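Local atomic coordinates of beta-glucosidase (Saccharopolyspora erythraea D, PDB entry 5M6G), a protein that probably hydrolyses terminal, non-reducing beta-D-glucosyl residues to release beta-D-glucose, as a two-domain enzyme of glycoside hydrolase family 3. Residues R353-V356 with R360-A363; D53-M58 with R365-N370; A81-G86 with S343-F348; N203-T208 with F263-A268. One frame throughout, in Å; residues are numbered along the deposited sequence. Where two conformers were deposited one is given.

Interaction 1: residues R353-V356 with R360-A363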
loop_
_atom_site.group_PDB
_atom_site.type_symbol
_atom_site.label_atom_id
_atom_site.label_comp_id
_atom_site.label_asym_id
_atom_site.label_seq_id
_atom_site.Cartn_x
_atom_site.Cartn_y
_atom_site.Cartn_z
ATOM N N ARG A 353 -22.351 19.935 12.320
ATOM C CA ARG A 353 -23.217 21.106 12.214
ATOM C C ARG A 353 -23.362 21.790 13.567
ATOM O O ARG A 353 -23.245 23.018 13.671
ATOM C CB ARG A 353 -24.589 20.716 11.666
ATOM C CG ARG A 353 -25.441 21.939 11.298
ATOM C CD ARG A 353 -26.897 21.588 11.059
ATOM N NE ARG A 353 -27.071 20.765 9.864
ATOM C CZ ARG A 353 -27.375 19.470 9.883
ATOM N NH1 ARG A 353 -27.553 18.841 11.039
ATOM N NH2 ARG A 353 -27.522 18.810 8.744
ATOM N N ALA A 354 -23.601 21.002 14.622
ATOM C CA ALA A 354 -23.760 21.573 15.959
ATOM C C ALA A 354 -22.472 22.225 16.445
ATOM O O ALA A 354 -22.513 23.267 17.101
ATOM C CB ALA A 354 -24.217 20.501 16.945
ATOM N N GLU A 355 -21.317 21.618 16.153
ATOM C CA GLU A 355 -20.053 22.244 16.529
ATOM C C GLU A 355 -19.882 23.585 15.830
ATOM O O GLU A 355 -19.415 24.561 16.433
ATOM C CB GLU A 355 -18.876 21.323 16.192
ATOM C CG GLU A 355 -18.838 20.030 16.989
ATOM C CD GLU A 355 -18.799 20.264 18.486
ATOM O OE1 GLU A 355 -17.934 21.041 18.956
ATOM O OE2 GLU A 355 -19.647 19.679 19.191
ATOM N N VAL A 356 -20.248 23.648 14.550
ATOM C CA VAL A 356 -20.103 24.896 13.814
ATOM C C VAL A 356 -21.111 25.921 14.314
ATOM O O VAL A 356 -20.766 27.086 14.535
ATOM C CB VAL A 356 -20.235 24.640 12.304
ATOM C CG1 VAL A 356 -20.163 25.964 11.527
ATOM C CG2 VAL A 356 -19.137 23.667 11.841
ATOM N N ARG A 360 -17.608 26.225 18.132
ATOM C CA ARG A 360 -16.488 25.424 18.610
ATOM C C ARG A 360 -15.609 24.942 17.464
ATOM O O ARG A 360 -14.412 24.731 17.656
ATOM C CB ARG A 360 -17.016 24.253 19.434
ATOM C CG ARG A 360 -17.847 24.712 20.625
ATOM C CD ARG A 360 -18.174 23.584 21.585
ATOM N NE ARG A 360 -19.040 22.555 21.010
ATOM C CZ ARG A 360 -20.347 22.468 21.245
ATOM N NH1 ARG A 360 -20.942 23.348 22.044
ATOM N NH2 ARG A 360 -21.055 21.497 20.693
ATOM N N VAL A 361 -16.175 24.775 16.276
ATOM C CA VAL A 361 -15.416 24.625 15.040
ATOM C C VAL A 361 -15.647 25.886 14.217
ATOM O O VAL A 361 -16.784 26.147 13.811
ATOM C CB VAL A 361 -15.832 23.370 14.254
ATOM C CG1 VAL A 361 -15.244 23.414 12.849
ATOM C CG2 VAL A 361 -15.391 22.101 14.994
ATOM N N PRO A 362 -14.622 26.686 13.949
ATOM C CA PRO A 362 -14.851 27.960 13.259
ATOM C C PRO A 362 -15.309 27.730 11.832
ATOM O O PRO A 362 -14.948 26.740 11.187
ATOM C CB PRO A 362 -13.479 28.646 13.291
ATOM C CG PRO A 362 -12.636 27.830 14.239
ATOM C CD PRO A 362 -13.201 26.453 14.246
ATOM N N ALA A 363 -16.128 28.667 11.346
ATOM C CA ALA A 363 -16.611 28.600 9.972
ATOM C C ALA A 363 -15.469 28.508 8.967
ATOM O O ALA A 363 -15.603 27.849 7.931
ATOM C CB ALA A 363 -17.483 29.821 9.675
#
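Arg360, just past the C-terminal end of helix 345-357, folds its side chain back onto Glu355 in the last turns of that helix. Its CB already lies 3.4 Å from Glu355 OE1. CG keeps close to the same oxygen, and CD passes it at 3.7 Å, the aliphatic part of the arginine going by the carboxylate at a slant. A bend at chi3 (-65°) then brings the guanidinium round side-on. NE bonds to Glu355 OE1 at 2.8 Å, and NH2 reaches Glu355 OE2 at 2.7 Å in an almost straight bond. Both oxygens lie near the guanidinium plane, yet they are met from above the carboxylate plane; the two groups are turned 49° against each other. The paired bonds from NE and NH2 fix the rotation of the guanidinium. Glu355 OE1 has a further salt bridge to Arg329, so one carboxylate serves two arginines. The backbone follows the same course: Val361 N donates to Glu355 O at 3.3 Å, assisted by a weak bond from Arg360 N. Beyond it, Val361 CG2 touches Glu355 CB at 3.8 Å and Val361 CG1 meets Val356 CG2 at 4.0 Å, while Val361 O receives a CA-H...O contact from Val356 CA. The turn connects two successive helices of the TIM-barrel-like N-terminal domain, 345-357 and 363-379, with Pro362 as the N-cap of the latter; Val361 touches Ile366 of that helix and also Val332 of helix 325-334, and Val356 reaches Leu60 of helix 60-66.

Interaction 2: residues D53-M58 with R365-N370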
loop_
_atom_site.group_PDB
_atom_site.type_symbol
_atom_site.label_atom_id
_atom_site.label_comp_id
_atom_site.label_asym_id
_atom_site.label_seq_id
_atom_site.Cartn_x
_atom_site.Cartn_y
_atom_site.Cartn_z
ATOM N N ASP A 53 -16.766 30.239 -6.822
ATOM C CA ASP A 53 -18.156 30.386 -7.240
ATOM C C ASP A 53 -19.029 29.283 -6.656
ATOM O O ASP A 53 -20.133 29.546 -6.167
ATOM C CB ASP A 53 -18.251 30.381 -8.761
ATOM C CG ASP A 53 -19.660 30.558 -9.235
ATOM O OD1 ASP A 53 -20.160 31.693 -9.131
ATOM O OD2 ASP A 53 -20.272 29.563 -9.674
ATOM N N LEU A 54 -18.553 28.033 -6.714
ATOM C CA LEU A 54 -19.304 26.920 -6.144
ATOM C C LEU A 54 -19.525 27.115 -4.648
ATOM O O LEU A 54 -20.653 27.006 -4.159
ATOM C CB LEU A 54 -18.569 25.602 -6.414
ATOM C CG LEU A 54 -19.193 24.312 -5.879
ATOM C CD1 LEU A 54 -20.640 24.151 -6.349
ATOM C CD2 LEU A 54 -18.339 23.097 -6.290
ATOM N N MET A 55 -18.455 27.404 -3.897
ATOM C CA MET A 55 -18.625 27.579 -2.461
ATOM C C MET A 55 -19.556 28.739 -2.138
ATOM O O MET A 55 -20.301 28.674 -1.154
ATOM C CB MET A 55 -17.271 27.767 -1.787
ATOM C CG MET A 55 -16.477 26.468 -1.762
ATOM S SD MET A 55 -14.871 26.591 -0.980
ATOM C CE MET A 55 -15.342 27.071 0.688
ATOM N N ALA A 56 -19.547 29.794 -2.953
ATOM C CA ALA A 56 -20.473 30.900 -2.710
ATOM C C ALA A 56 -21.920 30.432 -2.757
ATOM O O ALA A 56 -22.783 31.009 -2.085
ATOM C CB ALA A 56 -20.247 32.018 -3.728
ATOM N N ARG A 57 -22.198 29.373 -3.524
ATOM C CA ARG A 57 -23.548 28.840 -3.683
ATOM C C ARG A 57 -23.897 27.739 -2.686
ATOM O O ARG A 57 -25.061 27.325 -2.629
ATOM C CB ARG A 57 -23.728 28.305 -5.110
ATOM C CG ARG A 57 -23.436 29.344 -6.178
ATOM C CD ARG A 57 -23.300 28.728 -7.551
ATOM N NE ARG A 57 -22.856 29.717 -8.524
ATOM C CZ ARG A 57 -23.671 30.548 -9.165
ATOM N NH1 ARG A 57 -24.977 30.500 -8.938
ATOM N NH2 ARG A 57 -23.181 31.423 -10.034
ATOM N N MET A 58 -22.938 27.261 -1.895
ATOM C CA MET A 58 -23.186 26.125 -1.022
ATOM C C MET A 58 -23.756 26.552 0.323
ATOM O O MET A 58 -23.315 27.544 0.918
ATOM C CB MET A 58 -21.892 25.338 -0.803
ATOM C CG MET A 58 -21.391 24.660 -2.065
ATOM S SD MET A 58 -19.716 23.984 -1.860
ATOM C CE MET A 58 -20.029 22.487 -0.931
ATOM N N ARG A 365 -12.771 26.907 9.211
ATOM C CA ARG A 365 -12.211 25.562 9.183
ATOM C C ARG A 365 -12.985 24.697 8.197
ATOM O O ARG A 365 -12.387 23.964 7.393
ATOM C CB ARG A 365 -12.214 24.981 10.608
ATOM C CG ARG A 365 -11.544 23.596 10.833
ATOM C CD ARG A 365 -10.019 23.566 10.605
ATOM N NE ARG A 365 -9.647 23.367 9.202
ATOM C CZ ARG A 365 -9.787 22.220 8.543
ATOM N NH1 ARG A 365 -10.298 21.158 9.158
ATOM N NH2 ARG A 365 -9.435 22.137 7.262
ATOM N N ILE A 366 -14.315 24.823 8.201
ATOM C CA ILE A 366 -15.142 24.126 7.216
ATOM C C ILE A 366 -14.826 24.619 5.810
ATOM O O ILE A 366 -14.796 23.836 4.848
ATOM C CB ILE A 366 -16.636 24.308 7.549
ATOM C CG1 ILE A 366 -16.953 23.819 8.965
ATOM C CG2 ILE A 366 -17.521 23.620 6.491
ATOM C CD1 ILE A 366 -16.561 22.370 9.244
ATOM N N ASP A 367 -14.615 25.931 5.657
ATOM C CA ASP A 367 -14.324 26.476 4.335
ATOM C C ASP A 367 -12.955 26.029 3.848
ATOM O O ASP A 367 -12.773 25.740 2.659
ATOM C CB ASP A 367 -14.398 28.006 4.355
ATOM C CG ASP A 367 -15.826 28.533 4.379
ATOM O OD1 ASP A 367 -16.770 27.747 4.168
ATOM O OD2 ASP A 367 -15.996 29.756 4.603
ATOM N N ASP A 368 -11.971 25.982 4.748
ATOM C CA ASP A 368 -10.658 25.481 4.360
ATOM C C ASP A 368 -10.753 24.037 3.875
ATOM O O ASP A 368 -10.187 23.681 2.835
ATOM C CB ASP A 368 -9.685 25.604 5.535
ATOM C CG ASP A 368 -8.389 24.873 5.294
ATOM O OD1 ASP A 368 -7.634 25.293 4.397
ATOM O OD2 ASP A 368 -8.118 23.884 6.008
ATOM N N ALA A 369 -11.476 23.187 4.612
ATOM C CA ALA A 369 -11.603 21.793 4.197
ATOM C C ALA A 369 -12.292 21.696 2.845
ATOM O O ALA A 369 -11.877 20.916 1.976
ATOM C CB ALA A 369 -12.374 20.995 5.251
ATOM N N ASN A 370 -13.333 22.505 2.633
ATOM C CA ASN A 370 -14.046 22.428 1.362
ATOM C C ASN A 370 -13.208 22.964 0.219
ATOM O O ASN A 370 -13.228 22.407 -0.877
ATOM C CB ASN A 370 -15.359 23.179 1.446
ATOM C CG ASN A 370 -16.468 22.292 1.885
ATOM O OD1 ASN A 370 -17.306 21.892 1.076
ATOM N ND2 ASN A 370 -16.450 21.915 3.161
#
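Met55 and Met58 send their methyl groups across to one side of helix 363-379, where Asp367 and Asn370 receive them. These van der Waals contacts make up the whole interface. Met55 CE lies 3.5 Å from Asp367 O in helix 363-379. The same methyl is 4.0 Å from Asn370 CB. The Met55 chain runs straight through chi2 and turns only at its last bond (chi3 61°), which tucks the methyl between the two side chains. Met58 is bent at the same place, and its CE comes within 3.4 Å of Asn370 OD1. Polar bonds hold the receiving groups still. Asn370 ND2 donates to Ile366 O, one turn back, at 3.0 Å; this carbonyl also takes the helical bond from Asn370 N, and the two donors arrive from opposite faces of its plane. ND2 bonds to Lys63 O as well, so the amide is fixed with OD1 turned to the methionine. As for charges, Asp367 OD1 forms a salt bridge with Lys63 NZ of helix 60-66. This is helix-helix packing away from the annotated sites: it lays helix 47-57 against helix 363-379, Met55 and Met58 both also reaching Leu374 further along the latter. Helix 60-66 borders it through Lys63 and Gln66, and Ile366 of helix 363-379 leans on Leu352 and Val356 of helix 345-357.

Interaction 3: residues A81-G86 with S343-F348; sequences ADHRIG and SRHEKF
His345 turns the edge of its imidazole to the face of His83 in a T-shaped pair, with ring centroids 5.2 Å apart and planes at 80°. The leading atom is His345 CD2, which stands 3.9 Å from His83 ND1 and is displaced toward the rim of that ring. His345 owes this pose to chi1 of 44°, which places CG between the backbone N and the carbonyl carbon at the first turn of helix 345-357. In His83, chi1 of -69° puts CG beside the backbone N, and one face of the ring meets His345 CD2. The next residue, Arg84, with positive phi, ends helix 77-82 in a Schellman motif. Ile85 then directs CD1 onto His345, 3.5 Å from its CD2 and nearly as close to CG and CB. Glu346 is extended along its whole length; its CB and CG pass His83 NE2 at 4.0 Å each before OE1 reaches the same nitrogen at 3.4 Å in a weak hydrogen bond. Behind the pair, His345 and Ile85 also rest on Val68, in a strand of the parallel sheet of the TIM-barrel-like domain. His83 has its stronger partner in Ala79 O, bonded through ND1. If NE2 also carries a proton for Glu346, His83 would be doubly protonated; Glu346 might favour that state, whereas the nearby His345, if charged, would work against it.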
loop_
_atom_site.group_PDB
_atom_site.type_symbol
_atom_site.label_atom_id
_atom_site.label_comp_id
_atom_site.label_asym_id
_atom_site.label_seq_id
_atom_site.Cartn_x
_atom_site.Cartn_y
_atom_site.Cartn_z
ATOM N N ALA A 81 -26.193 10.693 -2.473
ATOM C CA ALA A 81 -26.732 11.930 -3.035
ATOM C C ALA A 81 -27.651 12.646 -2.048
ATOM O O ALA A 81 -27.557 13.872 -1.889
ATOM C CB ALA A 81 -27.471 11.644 -4.344
ATOM N N ASP A 82 -28.541 11.904 -1.371
ATOM C CA ASP A 82 -29.477 12.535 -0.439
ATOM C C ASP A 82 -28.758 13.346 0.636
ATOM O O ASP A 82 -29.272 14.378 1.076
ATOM C CB ASP A 82 -30.374 11.486 0.224
ATOM C CG ASP A 82 -31.414 10.910 -0.724
ATOM O OD1 ASP A 82 -31.569 11.425 -1.851
ATOM O OD2 ASP A 82 -32.089 9.938 -0.330
ATOM N N HIS A 83 -27.577 12.902 1.075
ATOM C CA HIS A 83 -26.840 13.607 2.118
ATOM C C HIS A 83 -25.752 14.519 1.565
ATOM O O HIS A 83 -25.012 15.134 2.352
ATOM C CB HIS A 83 -26.244 12.600 3.112
ATOM C CG HIS A 83 -27.280 11.915 3.950
ATOM N ND1 HIS A 83 -27.802 10.681 3.628
ATOM C CD2 HIS A 83 -27.925 12.317 5.071
ATOM C CE1 HIS A 83 -28.712 10.342 4.525
ATOM N NE2 HIS A 83 -28.806 11.319 5.411
ATOM N N ARG A 84 -25.659 14.641 0.243
ATOM C CA ARG A 84 -24.685 15.518 -0.402
ATOM C C ARG A 84 -23.268 15.132 0.015
ATOM O O ARG A 84 -22.412 15.986 0.248
ATOM C CB ARG A 84 -24.967 16.990 -0.084
ATOM C CG ARG A 84 -26.446 17.379 -0.165
ATOM C CD ARG A 84 -26.992 17.238 -1.562
ATOM N NE ARG A 84 -28.297 17.897 -1.692
ATOM C CZ ARG A 84 -29.438 17.282 -1.989
ATOM N NH1 ARG A 84 -29.458 15.972 -2.205
ATOM N NH2 ARG A 84 -30.561 17.985 -2.083
ATOM N N ILE A 85 -23.026 13.826 0.122
ATOM C CA ILE A 85 -21.748 13.333 0.626
ATOM C C ILE A 85 -20.669 13.520 -0.434
ATOM O O ILE A 85 -20.913 13.376 -1.638
ATOM C CB ILE A 85 -21.917 11.869 1.071
ATOM C CG1 ILE A 85 -22.537 11.844 2.474
ATOM C CG2 ILE A 85 -20.596 11.084 1.017
ATOM C CD1 ILE A 85 -23.222 10.560 2.824
ATOM N N GLY A 86 -19.460 13.879 0.008
ATOM C CA GLY A 86 -18.424 14.248 -0.937
ATOM C C GLY A 86 -17.664 13.078 -1.527
ATOM O O GLY A 86 -17.142 13.175 -2.641
ATOM N N SER A 343 -19.570 4.024 8.477
ATOM C CA SER A 343 -21.005 4.246 8.572
ATOM C C SER A 343 -21.213 5.506 9.396
ATOM O O SER A 343 -20.237 6.182 9.746
ATOM C CB SER A 343 -21.709 3.063 9.231
ATOM O OG SER A 343 -21.232 2.899 10.563
ATOM N N ARG A 344 -22.471 5.819 9.714
ATOM C CA ARG A 344 -22.829 6.933 10.599
ATOM C C ARG A 344 -22.569 8.304 9.965
ATOM O O ARG A 344 -22.314 9.279 10.674
ATOM C CB ARG A 344 -22.103 6.825 11.950
ATOM C CG ARG A 344 -22.584 5.690 12.840
ATOM C CD ARG A 344 -21.431 5.147 13.671
ATOM N NE ARG A 344 -20.368 4.628 12.804
ATOM C CZ ARG A 344 -19.072 4.731 13.079
ATOM N NH1 ARG A 344 -18.169 4.247 12.235
ATOM N NH2 ARG A 344 -18.681 5.330 14.196
ATOM N N HIS A 345 -22.658 8.400 8.636
ATOM C CA HIS A 345 -22.423 9.672 7.954
ATOM C C HIS A 345 -23.413 10.747 8.399
ATOM O O HIS A 345 -23.039 11.914 8.574
ATOM C CB HIS A 345 -22.503 9.470 6.442
ATOM C CG HIS A 345 -23.649 8.610 6.012
ATOM N ND1 HIS A 345 -23.650 7.241 6.171
ATOM C CD2 HIS A 345 -24.834 8.923 5.437
ATOM C CE1 HIS A 345 -24.786 6.746 5.715
ATOM N NE2 HIS A 345 -25.521 7.744 5.257
ATOM N N GLU A 346 -24.679 10.378 8.579
ATOM C CA GLU A 346 -25.657 11.365 9.019
ATOM C C GLU A 346 -25.338 11.861 10.419
ATOM O O GLU A 346 -25.501 13.051 10.714
ATOM C CB GLU A 346 -27.064 10.775 8.962
ATOM C CG GLU A 346 -28.162 11.773 9.308
ATOM C CD GLU A 346 -29.543 11.219 9.009
ATOM O OE1 GLU A 346 -29.619 10.078 8.516
ATOM O OE2 GLU A 346 -30.543 11.924 9.255
ATOM N N LYS A 347 -24.872 10.967 11.295
ATOM C CA LYS A 347 -24.510 11.407 12.636
ATOM C C LYS A 347 -23.291 12.312 12.601
ATOM O O LYS A 347 -23.237 13.305 13.332
ATOM C CB LYS A 347 -24.259 10.214 13.553
ATOM C CG LYS A 347 -23.889 10.641 14.974
ATOM C CD LYS A 347 -23.844 9.460 15.912
ATOM C CE LYS A 347 -22.681 8.548 15.567
ATOM N NZ LYS A 347 -22.499 7.505 16.605
ATOM N N PHE A 348 -22.304 11.997 11.754
ATOM C CA PHE A 348 -21.148 12.884 11.638
ATOM C C PHE A 348 -21.581 14.281 11.203
ATOM O O PHE A 348 -21.162 15.289 11.791
ATOM C CB PHE A 348 -20.120 12.314 10.653
ATOM C CG PHE A 348 -18.903 13.190 10.491
ATOM C CD1 PHE A 348 -17.846 13.095 11.381
ATOM C CD2 PHE A 348 -18.832 14.130 9.475
ATOM C CE1 PHE A 348 -16.744 13.902 11.254
ATOM C CE2 PHE A 348 -17.732 14.938 9.341
ATOM C CZ PHE A 348 -16.678 14.825 10.239
#

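Interaction 4: residues N203-T208 with F263-A268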
loop_
_atom_site.group_PDB
_atom_site.type_symbol
_atom_site.label_atom_id
_atom_site.label_comp_id
_atom_site.label_asym_id
_atom_site.label_seq_id
_atom_site.Cartn_x
_atom_site.Cartn_y
_atom_site.Cartn_z
ATOM N N ASN A 203 15.138 5.780 1.613
ATOM C CA ASN A 203 14.400 4.765 0.873
ATOM C C ASN A 203 13.035 5.296 0.475
ATOM O O ASN A 203 12.725 5.438 -0.714
ATOM C CB ASN A 203 14.256 3.482 1.713
ATOM C CG ASN A 203 15.592 2.785 1.984
ATOM O OD1 ASN A 203 16.491 2.800 1.140
ATOM N ND2 ASN A 203 15.716 2.144 3.162
ATOM N N ALA A 204 12.212 5.620 1.472
ATOM C CA ALA A 204 10.857 6.066 1.190
ATOM C C ALA A 204 10.855 7.341 0.364
ATOM O O ALA A 204 10.062 7.472 -0.568
ATOM C CB ALA A 204 10.093 6.269 2.499
ATOM N N SER A 205 11.731 8.299 0.691
ATOM C CA SER A 205 11.734 9.565 -0.043
ATOM C C SER A 205 11.984 9.344 -1.531
ATOM O O SER A 205 11.294 9.923 -2.381
ATOM C CB SER A 205 12.784 10.514 0.538
ATOM O OG SER A 205 12.442 10.898 1.853
ATOM N N ALA A 206 12.965 8.506 -1.868
ATOM C CA ALA A 206 13.233 8.236 -3.272
ATOM C C ALA A 206 12.042 7.577 -3.947
ATOM O O ALA A 206 11.757 7.852 -5.121
ATOM C CB ALA A 206 14.477 7.353 -3.405
ATOM N N MET A 207 11.315 6.733 -3.228
ATOM C CA MET A 207 10.229 5.993 -3.848
ATOM C C MET A 207 8.907 6.763 -3.854
ATOM O O MET A 207 7.888 6.216 -4.288
ATOM C CB MET A 207 10.058 4.631 -3.178
ATOM C CG MET A 207 11.313 3.763 -3.250
ATOM S SD MET A 207 11.895 3.555 -4.945
ATOM C CE MET A 207 12.997 2.143 -4.717
ATOM N N THR A 208 8.901 8.018 -3.402
ATOM C CA THR A 208 7.720 8.834 -3.631
ATOM C C THR A 208 7.537 9.137 -5.110
ATOM O O THR A 208 6.531 9.746 -5.485
ATOM C CB THR A 208 7.789 10.148 -2.825
ATOM O OG1 THR A 208 8.888 10.941 -3.290
ATOM C CG2 THR A 208 7.955 9.862 -1.343
ATOM N N PHE A 263 7.330 12.678 3.512
ATOM C CA PHE A 263 6.180 13.542 3.268
ATOM C C PHE A 263 6.589 14.815 2.539
ATOM O O PHE A 263 5.887 15.257 1.624
ATOM C CB PHE A 263 5.474 13.861 4.585
ATOM C CG PHE A 263 4.700 12.704 5.121
ATOM C CD1 PHE A 263 3.456 12.380 4.580
ATOM C CD2 PHE A 263 5.246 11.889 6.107
ATOM C CE1 PHE A 263 2.746 11.281 5.058
ATOM C CE2 PHE A 263 4.558 10.786 6.584
ATOM C CZ PHE A 263 3.304 10.475 6.053
ATOM N N ARG A 264 7.722 15.412 2.921
ATOM C CA ARG A 264 8.214 16.602 2.229
ATOM C C ARG A 264 8.426 16.324 0.745
ATOM O O ARG A 264 8.019 17.116 -0.113
ATOM C CB ARG A 264 9.519 17.076 2.883
ATOM C CG ARG A 264 9.825 18.547 2.724
ATOM C CD ARG A 264 11.194 18.902 3.327
ATOM N NE ARG A 264 11.253 18.758 4.781
ATOM C CZ ARG A 264 10.914 19.722 5.631
ATOM N NH1 ARG A 264 10.484 20.887 5.162
ATOM N NH2 ARG A 264 11.003 19.533 6.943
ATOM N N GLU A 265 9.073 15.194 0.424
ATOM C CA GLU A 265 9.300 14.828 -0.972
ATOM C C GLU A 265 7.993 14.574 -1.712
ATOM O O GLU A 265 7.856 14.938 -2.886
ATOM C CB GLU A 265 10.186 13.585 -1.058
ATOM C CG GLU A 265 11.666 13.898 -1.175
ATOM C CD GLU A 265 11.996 14.615 -2.467
ATOM O OE1 GLU A 265 11.932 13.970 -3.537
ATOM O OE2 GLU A 265 12.307 15.826 -2.405
ATOM N N ALA A 266 7.039 13.902 -1.068
ATOM C CA ALA A 266 5.770 13.639 -1.743
ATOM C C ALA A 266 5.054 14.945 -2.045
ATOM O O ALA A 266 4.482 15.117 -3.126
ATOM C CB ALA A 266 4.893 12.721 -0.892
ATOM N N ILE A 267 5.118 15.898 -1.112
ATOM C CA ILE A 267 4.511 17.209 -1.328
ATOM C C ILE A 267 5.203 17.941 -2.474
ATOM O O ILE A 267 4.547 18.545 -3.328
ATOM C CB ILE A 267 4.549 18.013 -0.017
ATOM C CG1 ILE A 267 3.600 17.373 1.005
ATOM C CG2 ILE A 267 4.207 19.484 -0.255
ATOM C CD1 ILE A 267 3.806 17.875 2.431
ATOM N N ALA A 268 6.538 17.886 -2.525
ATOM C CA ALA A 268 7.264 18.503 -3.632
ATOM C C ALA A 268 6.846 17.925 -4.979
ATOM O O ALA A 268 6.822 18.646 -5.985
ATOM C CB ALA A 268 8.772 18.333 -3.434
HETATM O O HOH W 1 11.915 11.825 -4.737
#
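The CA atoms of Ser205 and Glu265 are 5.9 Å apart, and those of Thr208 and Ala266 come closer still, at 5.5 Å. Thr208 N bonds back to Ser205 O, and Thr208 OG1 donates to the same carbonyl at 2.8 Å. Residues 263-268 keep regular helical bonding to the end of helix 261-268. In Thr208 the hydroxyl sits between the backbone N and the carbonyl carbon (chi1 64°), a rotamer that carries it back to Ser205 O. Thr208 OG1 also lies 3.7 Å from Glu265 CB. Thr208 CG2, on the other branch, approaches Ala266 CB at 4.2 Å. Both helices belong to the TIM-barrel-like N-terminal domain of family 3. Ala266 is backed by Ala230 of strand 229-233, whose Lys231 binds sorbitol, with about 10 Å between the side chains of Ala266 and Lys231; Phe263 from the same helix meets Tyr233 edge-to-face. Glu265 CG lies 4.0 Å from Ser205 CB, while the carboxylate itself stays back from residues 203-208. A water lies between Glu265 OE1 and Ser205 O and donates to Ser205 O at 3.1 Å; its approach to OE1 is unusually short, so the bridge as a whole is less certain. Ser205 O thus takes three hydrogens, from Thr208 N, Thr208 OG1 and the water. Ser205 OG bonds back within its own helix, to Ser201 O, and Thr208 OG1 has a weak bond from Arg269 NE.

How the interactions relate
Interactions 1, 2 and 3 lie on one side of the chain, with centres about 14 to 17 Å apart, and use two successive helices: 345-357 serves interactions 1 and 3, and 363-379 serves interaction 2. Interactions 1 and 2 touch, Ile366 packing on Val356 and Val361. Interaction 4 lies about 30 Å or more away, centre to centre. Along the chain, interaction 2 closes the widest loop; interactions 3 and 1 are nested within it, interaction 3 closing before interaction 1 opens, and interaction 4 falls inside interaction 3. Interactions 2 and 3 bring early chain segments onto helices 363-379 and 345-357, while interaction 4 lies closer to the sorbitol site.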